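Local coordinates for iron-rich dpsA-homolog protein (Halobacterium salinarum, PDB 1TJO) that probably protects DNA by oxidising iron(II) with hydrogen peroxide and storing it as ferric mineral inside a hollow shell of twelve subunits, at residues A[29-32]-A[33-37]; A[70-73]-A[74-78]; A[159-162]-A[163-166]. One frame throughout, in Å; residues are numbered along the deposited sequence.

Contact 1: residues A[29-32]-A[33-37]; sequences QCVD and ALNAD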
loop_
_atom_site.group_PDB
_atom_site.type_symbol
_atom_site.label_atom_id
_atom_site.label_comp_id
_atom_site.label_asym_id
_atom_site.label_seq_id
_atom_site.Cartn_x
_atom_site.Cartn_y
_atom_site.Cartn_z
ATOM N N GLN A 29 12.668 -7.052 41.325
ATOM C CA GLN A 29 14.004 -7.322 40.773
ATOM C C GLN A 29 14.082 -6.982 39.296
ATOM O O GLN A 29 15.025 -6.351 38.849
ATOM C CB GLN A 29 14.385 -8.784 40.965
ATOM C CG GLN A 29 14.631 -9.116 42.404
ATOM C CD GLN A 29 14.870 -10.607 42.631
ATOM O OE1 GLN A 29 15.941 -11.121 42.316
ATOM N NE2 GLN A 29 13.869 -11.299 43.159
ATOM N N CYS A 30 13.049 -7.373 38.569
ATOM C CA CYS A 30 12.948 -7.051 37.155
ATOM C C CYS A 30 12.820 -5.544 36.950
ATOM O O CYS A 30 13.453 -5.009 36.090
ATOM C CB CYS A 30 11.776 -7.782 36.521
ATOM S SG CYS A 30 12.164 -9.531 36.120
ATOM N N VAL A 31 11.980 -4.860 37.727
ATOM C CA VAL A 31 11.757 -3.433 37.538
ATOM C C VAL A 31 13.019 -2.645 37.808
ATOM O O VAL A 31 13.316 -1.716 37.113
ATOM C CB VAL A 31 10.594 -2.935 38.393
ATOM C CG1 VAL A 31 10.606 -1.413 38.563
ATOM C CG2 VAL A 31 9.310 -3.416 37.829
ATOM N N ASP A 32 13.774 -3.020 38.834
ATOM C CA ASP A 32 15.041 -2.353 39.124
ATOM C C ASP A 32 15.953 -2.368 37.912
ATOM O O ASP A 32 16.576 -1.332 37.550
ATOM C CB ASP A 32 15.754 -3.019 40.315
ATOM C CG ASP A 32 15.042 -2.788 41.654
ATOM O OD1 ASP A 32 14.054 -2.011 41.721
ATOM O OD2 ASP A 32 15.438 -3.357 42.701
ATOM N N ALA A 33 15.959 -3.504 37.228
ATOM C CA ALA A 33 16.812 -3.678 36.062
ATOM C C ALA A 33 16.278 -2.886 34.873
ATOM O O ALA A 33 17.025 -2.149 34.239
ATOM C CB ALA A 33 16.914 -5.106 35.713
ATOM N N LEU A 34 14.989 -3.033 34.587
ATOM C CA LEU A 34 14.388 -2.372 33.443
ATOM C C LEU A 34 14.476 -0.829 33.574
ATOM O O LEU A 34 14.721 -0.135 32.591
ATOM C CB LEU A 34 12.932 -2.808 33.290
ATOM C CG LEU A 34 12.710 -4.287 32.920
ATOM C CD1 LEU A 34 11.283 -4.635 33.105
ATOM C CD2 LEU A 34 13.131 -4.528 31.507
ATOM N N ASN A 35 14.222 -0.292 34.750
ATOM C CA ASN A 35 14.267 1.170 34.954
ATOM C C ASN A 35 15.666 1.724 34.737
ATOM O O ASN A 35 15.868 2.827 34.184
ATOM C CB ASN A 35 13.740 1.556 36.350
ATOM C CG ASN A 35 12.431 2.324 36.284
ATOM O OD1 ASN A 35 12.055 2.815 35.198
ATOM N ND2 ASN A 35 11.738 2.438 37.414
ATOM N N ALA A 36 16.662 0.945 35.161
ATOM C CA ALA A 36 18.043 1.369 34.971
ATOM C C ALA A 36 18.363 1.416 33.466
ATOM O O ALA A 36 18.992 2.379 32.976
ATOM C CB ALA A 36 18.968 0.400 35.722
ATOM N N ASP A 37 17.899 0.394 32.746
ATOM C CA ASP A 37 18.019 0.309 31.284
ATOM C C ASP A 37 17.298 1.447 30.623
ATOM O O ASP A 37 17.828 2.075 29.748
ATOM C CB ASP A 37 17.480 -0.994 30.723
ATOM C CG ASP A 37 18.355 -2.167 31.029
ATOM O OD1 ASP A 37 19.556 -1.937 31.368
ATOM O OD2 ASP A 37 17.902 -3.352 30.969
#

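Contact 2: residues A[70-73]-A[74-78]; sequences AAET and AEEVA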
loop_
_atom_site.group_PDB
_atom_site.type_symbol
_atom_site.label_atom_id
_atom_site.label_comp_id
_atom_site.label_asym_id
_atom_site.label_seq_id
_atom_site.Cartn_x
_atom_site.Cartn_y
_atom_site.Cartn_z
ATOM N N ALA A 70 18.496 5.150 14.221
ATOM C CA ALA A 70 19.033 4.617 15.486
ATOM C C ALA A 70 18.287 5.230 16.665
ATOM O O ALA A 70 17.984 4.548 17.633
ATOM C CB ALA A 70 20.496 4.854 15.633
ATOM N N ALA A 71 17.998 6.523 16.601
ATOM C CA ALA A 71 17.253 7.172 17.661
ATOM C C ALA A 71 15.834 6.628 17.741
ATOM O O ALA A 71 15.282 6.434 18.838
ATOM C CB ALA A 71 17.225 8.677 17.445
ATOM N N GLU A 72 15.210 6.390 16.589
ATOM C CA GLU A 72 13.855 5.834 16.603
ATOM C C GLU A 72 13.860 4.456 17.262
ATOM O O GLU A 72 12.954 4.113 18.012
ATOM C CB GLU A 72 13.312 5.737 15.173
ATOM C CG GLU A 72 11.946 5.133 15.040
ATOM C CD GLU A 72 11.481 5.179 13.585
ATOM O OE1 GLU A 72 11.636 4.166 12.849
ATOM O OE2 GLU A 72 10.989 6.246 13.172
ATOM N N THR A 73 14.913 3.681 16.998
ATOM C CA THR A 73 15.050 2.350 17.602
ATOM C C THR A 73 15.168 2.515 19.101
ATOM O O THR A 73 14.513 1.812 19.849
ATOM C CB THR A 73 16.250 1.623 16.986
ATOM O OG1 THR A 73 15.878 1.241 15.672
ATOM C CG2 THR A 73 16.604 0.337 17.740
ATOM N N ALA A 74 15.996 3.443 19.564
ATOM C CA ALA A 74 16.181 3.614 20.968
ATOM C C ALA A 74 14.914 4.065 21.640
ATOM O O ALA A 74 14.584 3.602 22.730
ATOM C CB ALA A 74 17.257 4.634 21.225
ATOM N N GLU A 75 14.149 4.920 20.946
ATOM C CA GLU A 75 12.876 5.405 21.465
ATOM C C GLU A 75 11.893 4.243 21.663
ATOM O O GLU A 75 11.188 4.160 22.682
ATOM C CB GLU A 75 12.305 6.440 20.515
ATOM C CG GLU A 75 11.220 7.260 21.177
ATOM C CD GLU A 75 10.243 7.886 20.199
ATOM O OE1 GLU A 75 10.399 7.725 18.936
ATOM O OE2 GLU A 75 9.318 8.563 20.711
ATOM N N GLU A 76 11.886 3.329 20.688
ATOM C CA GLU A 76 11.016 2.178 20.707
ATOM C C GLU A 76 11.406 1.214 21.838
ATOM O O GLU A 76 10.548 0.649 22.498
ATOM C CB GLU A 76 11.018 1.478 19.333
ATOM C CG GLU A 76 10.093 2.212 18.354
ATOM C CD GLU A 76 10.377 1.996 16.858
ATOM O OE1 GLU A 76 11.229 1.150 16.479
ATOM O OE2 GLU A 76 9.721 2.695 16.043
ATOM N N VAL A 77 12.700 0.999 22.038
ATOM C CA VAL A 77 13.153 0.144 23.116
ATOM C C VAL A 77 12.801 0.766 24.475
ATOM O O VAL A 77 12.315 0.088 25.347
ATOM C CB VAL A 77 14.665 -0.115 22.985
ATOM C CG1 VAL A 77 15.190 -0.803 24.240
ATOM C CG2 VAL A 77 14.949 -0.913 21.733
ATOM N N ALA A 78 12.991 2.066 24.616
ATOM C CA ALA A 78 12.611 2.766 25.837
ATOM C C ALA A 78 11.149 2.605 26.135
ATOM O O ALA A 78 10.769 2.370 27.271
ATOM C CB ALA A 78 12.903 4.205 25.684
#

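Contact 3: residues A[159-162]-A[163-166]; sequences LEDD and AHHI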
loop_
_atom_site.group_PDB
_atom_site.type_symbol
_atom_site.label_atom_id
_atom_site.label_comp_id
_atom_site.label_asym_id
_atom_site.label_seq_id
_atom_site.Cartn_x
_atom_site.Cartn_y
_atom_site.Cartn_z
ATOM N N LEU A 159 19.720 -3.060 19.154
ATOM C CA LEU A 159 20.765 -2.178 19.704
ATOM C C LEU A 159 22.135 -2.666 19.253
ATOM O O LEU A 159 22.997 -1.836 18.899
ATOM C CB LEU A 159 20.641 -2.105 21.221
ATOM C CG LEU A 159 19.479 -1.297 21.785
ATOM C CD1 LEU A 159 18.224 -1.341 20.997
ATOM C CD2 LEU A 159 19.243 -1.707 23.252
ATOM N N GLU A 160 22.340 -3.979 19.214
ATOM C CA GLU A 160 23.625 -4.530 18.726
ATOM C C GLU A 160 23.835 -4.195 17.269
ATOM O O GLU A 160 24.962 -3.890 16.848
ATOM C CB GLU A 160 23.789 -6.026 19.000
ATOM C CG GLU A 160 23.901 -6.368 20.501
ATOM C CD GLU A 160 24.499 -7.747 20.746
ATOM O OE1 GLU A 160 25.079 -8.332 19.801
ATOM O OE2 GLU A 160 24.380 -8.253 21.887
ATOM N N ASP A 161 22.777 -4.248 16.468
ATOM C CA ASP A 161 22.955 -3.922 15.074
ATOM C C ASP A 161 23.407 -2.487 14.918
ATOM O O ASP A 161 24.337 -2.172 14.141
ATOM C CB ASP A 161 21.657 -4.129 14.312
ATOM C CG ASP A 161 21.878 -4.180 12.807
ATOM O OD1 ASP A 161 21.148 -3.487 12.077
ATOM O OD2 ASP A 161 22.807 -4.835 12.295
ATOM N N ASP A 162 22.776 -1.566 15.635
ATOM C CA ASP A 162 23.208 -0.169 15.523
ATOM C C ASP A 162 24.603 0.103 16.080
ATOM O O ASP A 162 25.361 0.859 15.505
ATOM C CB ASP A 162 22.217 0.747 16.227
ATOM C CG ASP A 162 20.907 0.819 15.507
ATOM O OD1 ASP A 162 20.949 0.540 14.283
ATOM O OD2 ASP A 162 19.848 1.176 16.033
ATOM N N ALA A 163 24.960 -0.554 17.186
ATOM C CA ALA A 163 26.320 -0.444 17.725
ATOM C C ALA A 163 27.357 -0.915 16.714
ATOM O O ALA A 163 28.399 -0.291 16.516
ATOM C CB ALA A 163 26.449 -1.229 18.994
ATOM N N HIS A 164 27.052 -2.014 16.071
ATOM C CA HIS A 164 27.909 -2.578 15.022
ATOM C C HIS A 164 28.063 -1.604 13.841
ATOM O O HIS A 164 29.172 -1.475 13.313
ATOM C CB HIS A 164 27.362 -3.935 14.570
ATOM C CG HIS A 164 27.956 -4.420 13.305
ATOM N ND1 HIS A 164 27.278 -4.381 12.107
ATOM C CD2 HIS A 164 29.191 -4.893 13.034
ATOM C CE1 HIS A 164 28.067 -4.848 11.155
ATOM N NE2 HIS A 164 29.234 -5.159 11.689
ATOM N N HIS A 165 26.996 -0.923 13.427
ATOM C CA HIS A 165 27.081 0.038 12.339
ATOM C C HIS A 165 28.045 1.147 12.718
ATOM O O HIS A 165 28.866 1.577 11.924
ATOM C CB HIS A 165 25.712 0.653 12.039
ATOM C CG HIS A 165 24.859 -0.191 11.178
ATOM N ND1 HIS A 165 24.367 0.253 9.966
ATOM C CD2 HIS A 165 24.341 -1.421 11.372
ATOM C CE1 HIS A 165 23.608 -0.694 9.441
ATOM N NE2 HIS A 165 23.570 -1.718 10.275
ATOM N N ILE A 166 27.949 1.618 13.946
ATOM C CA ILE A 166 28.879 2.673 14.394
ATOM C C ILE A 166 30.311 2.202 14.366
ATOM O O ILE A 166 31.211 2.943 13.884
ATOM C CB ILE A 166 28.466 3.243 15.791
ATOM C CG1 ILE A 166 27.148 4.001 15.684
ATOM C CG2 ILE A 166 29.597 4.108 16.416
ATOM C CD1 ILE A 166 26.499 4.316 17.008
#

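Contact 1: residues A[29-32]-A[33-37]
Cys30 meets Leu34, and Val31 meets Asn35, in a one-turn contact along the first long helix, 24-54, on a largely buried part of the subunit. Leu34 N donates to Cys30 O at 2.9 Å in an almost straight bond (169°). Cys30 O also receives a weak bond from Ala33 N, which is itself divided between Cys30 O and a weak, 3.4 Å approach to Gln29 O. The side chain of Leu34 covers the same carbonyl. Because CG stands anti to the carbonyl carbon (chi1 -66°), the isobutyl group leans back along the helix, and Leu34 CG comes to 3.3 Å from Cys30 O. A branched apolar residue suits this place, since its methyls continue into the core, onto Val85 of helix 60-87 and Leu152 of helix 146-169.

One residue on, Asn35 N bonds to Val31 O at 2.9 Å. The two side chains run alongside each other, with Val31 CG1 4.2 Å from Asn35 ND2. The first torsion of Asn35 (-112°) is far from a staggered value, and its amide is held at both ends by backbone: OD1 accepts from His93 N and ND2 donates to Val91 O. A buried amide is thus satisfied while tying the helix to the chain that follows helix 60-87. The small Ala33 fits close against His136 and Leu139 of helix 115-142, while the carboxylate of Asp32 belongs to the exposed side. Buried residues recurring at three- and four-residue spacings, with Asp32 on the outer side, are the pattern of a core helix in a ferritin-like four-helix bundle.

Contact 2: residues A[70-73]-A[74-78]
Glu72 and Glu76 lie side by side one turn apart on helix 60-87, pointing the same way. What touches is not acid on acid: Glu76 OE2 rests against the methylene of its neighbour, 3.4 Å from Glu72 CG, while Glu72 OE1 and Glu76 OE2 stay 4.0 Å apart with the carboxylate planes turned by 30°. The first torsions set this up. Glu72 sends CG anti to its nitrogen (chi1 178°), whereas Glu76 folds back over the preceding turn (chi1 -80°) and lays its chain along Glu72 O.

Beneath the side chains runs a regular set of backbone bonds. Glu75 N to Ala71 O, at 2.8 Å, is the shortest; Glu76 N to Glu72 O and Val77 N to Thr73 O are both 3.0 Å. Val77 CG2 also packs over the carbonyl at 3.3 Å from Thr73 O, on the side where Thr73 and Val77 meet helix 146-169. Threonine suits this mixed border: its methyl lies near Leu159, its side chain also touches Glu158 and Asp162, and its OG1 makes a weak hydrogen bond to Glu69 O. Ala71, Ala74 and Ala78 are buried, and at Ala78 the lack of bulk lets Leu38 and Tyr42 of helix 24-54 come close.

Farther out, Glu75, a residue of iron nucleation, extends toward the second subunit, where its OE2 is hydrogen-bonded to Tyr45 OH and its OE1 lies near the Glu75 carboxylate of that subunit. Glutamates crowded on one helix probably raise the local negative potential; Glu72 and Glu76 may bind a proton somewhat more readily than isolated acids, and such a field may favour cations, consistent with the part Glu75 plays in iron nucleation.

Contact 3: residues A[159-162]-A[163-166]
Glu160 O accepts the N-H of His164 at 2.9 Å (161°), and the same carbonyl has His164 CB 3.3 Å away. Leu159 O takes Ala163 N at an equal 2.9 Å, and alanine is small enough here to let Tyr126 of helix 115-142 lie against it.

On the exposed side, the carboxylate of Asp161 approaches the His165 ring with the two planes nearly perpendicular, 81° apart. Asp161 OD2 lies at the ring's edge, in its plane, and OD1 is 3.5 Å from His165 NE2. With CG anti to the nitrogen (chi1 -164°) the acid stays about level with its own CA, and the ring of His165 folds back over the preceding turn to meet it; that ring also meets Phe66, almost parallel.

Helix 146-169 is the last long helix of the ferritin-like bundle, and here it also serves the shell. Glu160 OE2 forms a salt bridge to Arg134 of its own chain and OE1 one to Arg84 of a neighbouring subunit, while His164, assigned to iron translocation, meets the His168 ring and makes a weak hydrogen bond to Gln86 of that same neighbouring subunit. Inward, Ile166 CG1 lies 3.6 Å from Asp162 O, its branched chain packed on Phe66 and Tyr126.

The three contacts come in series along the chain, on helices 24-54, 60-87 and 146-169 of one ferritin-like bundle. Contacts 2 and 3 are neighbours, their centres about 12 Å apart, and they touch: Val77 CG2 packs on Leu159 CD1 at 3.4 Å, while Thr73 and Ala70 meet the Asp162 carboxylate. Contact 1 stands apart, its centre about 17 Å from that of contact 2 and about 22 Å from that of contact 3, with which it lies on opposite sides of the chain's centre. Contact 1 meets no other subunit, whereas contacts 2 and 3 reach different neighbours, so one bundle carries both an iron-nucleating glutamate and an iron-translocating histidine to subunit interfaces.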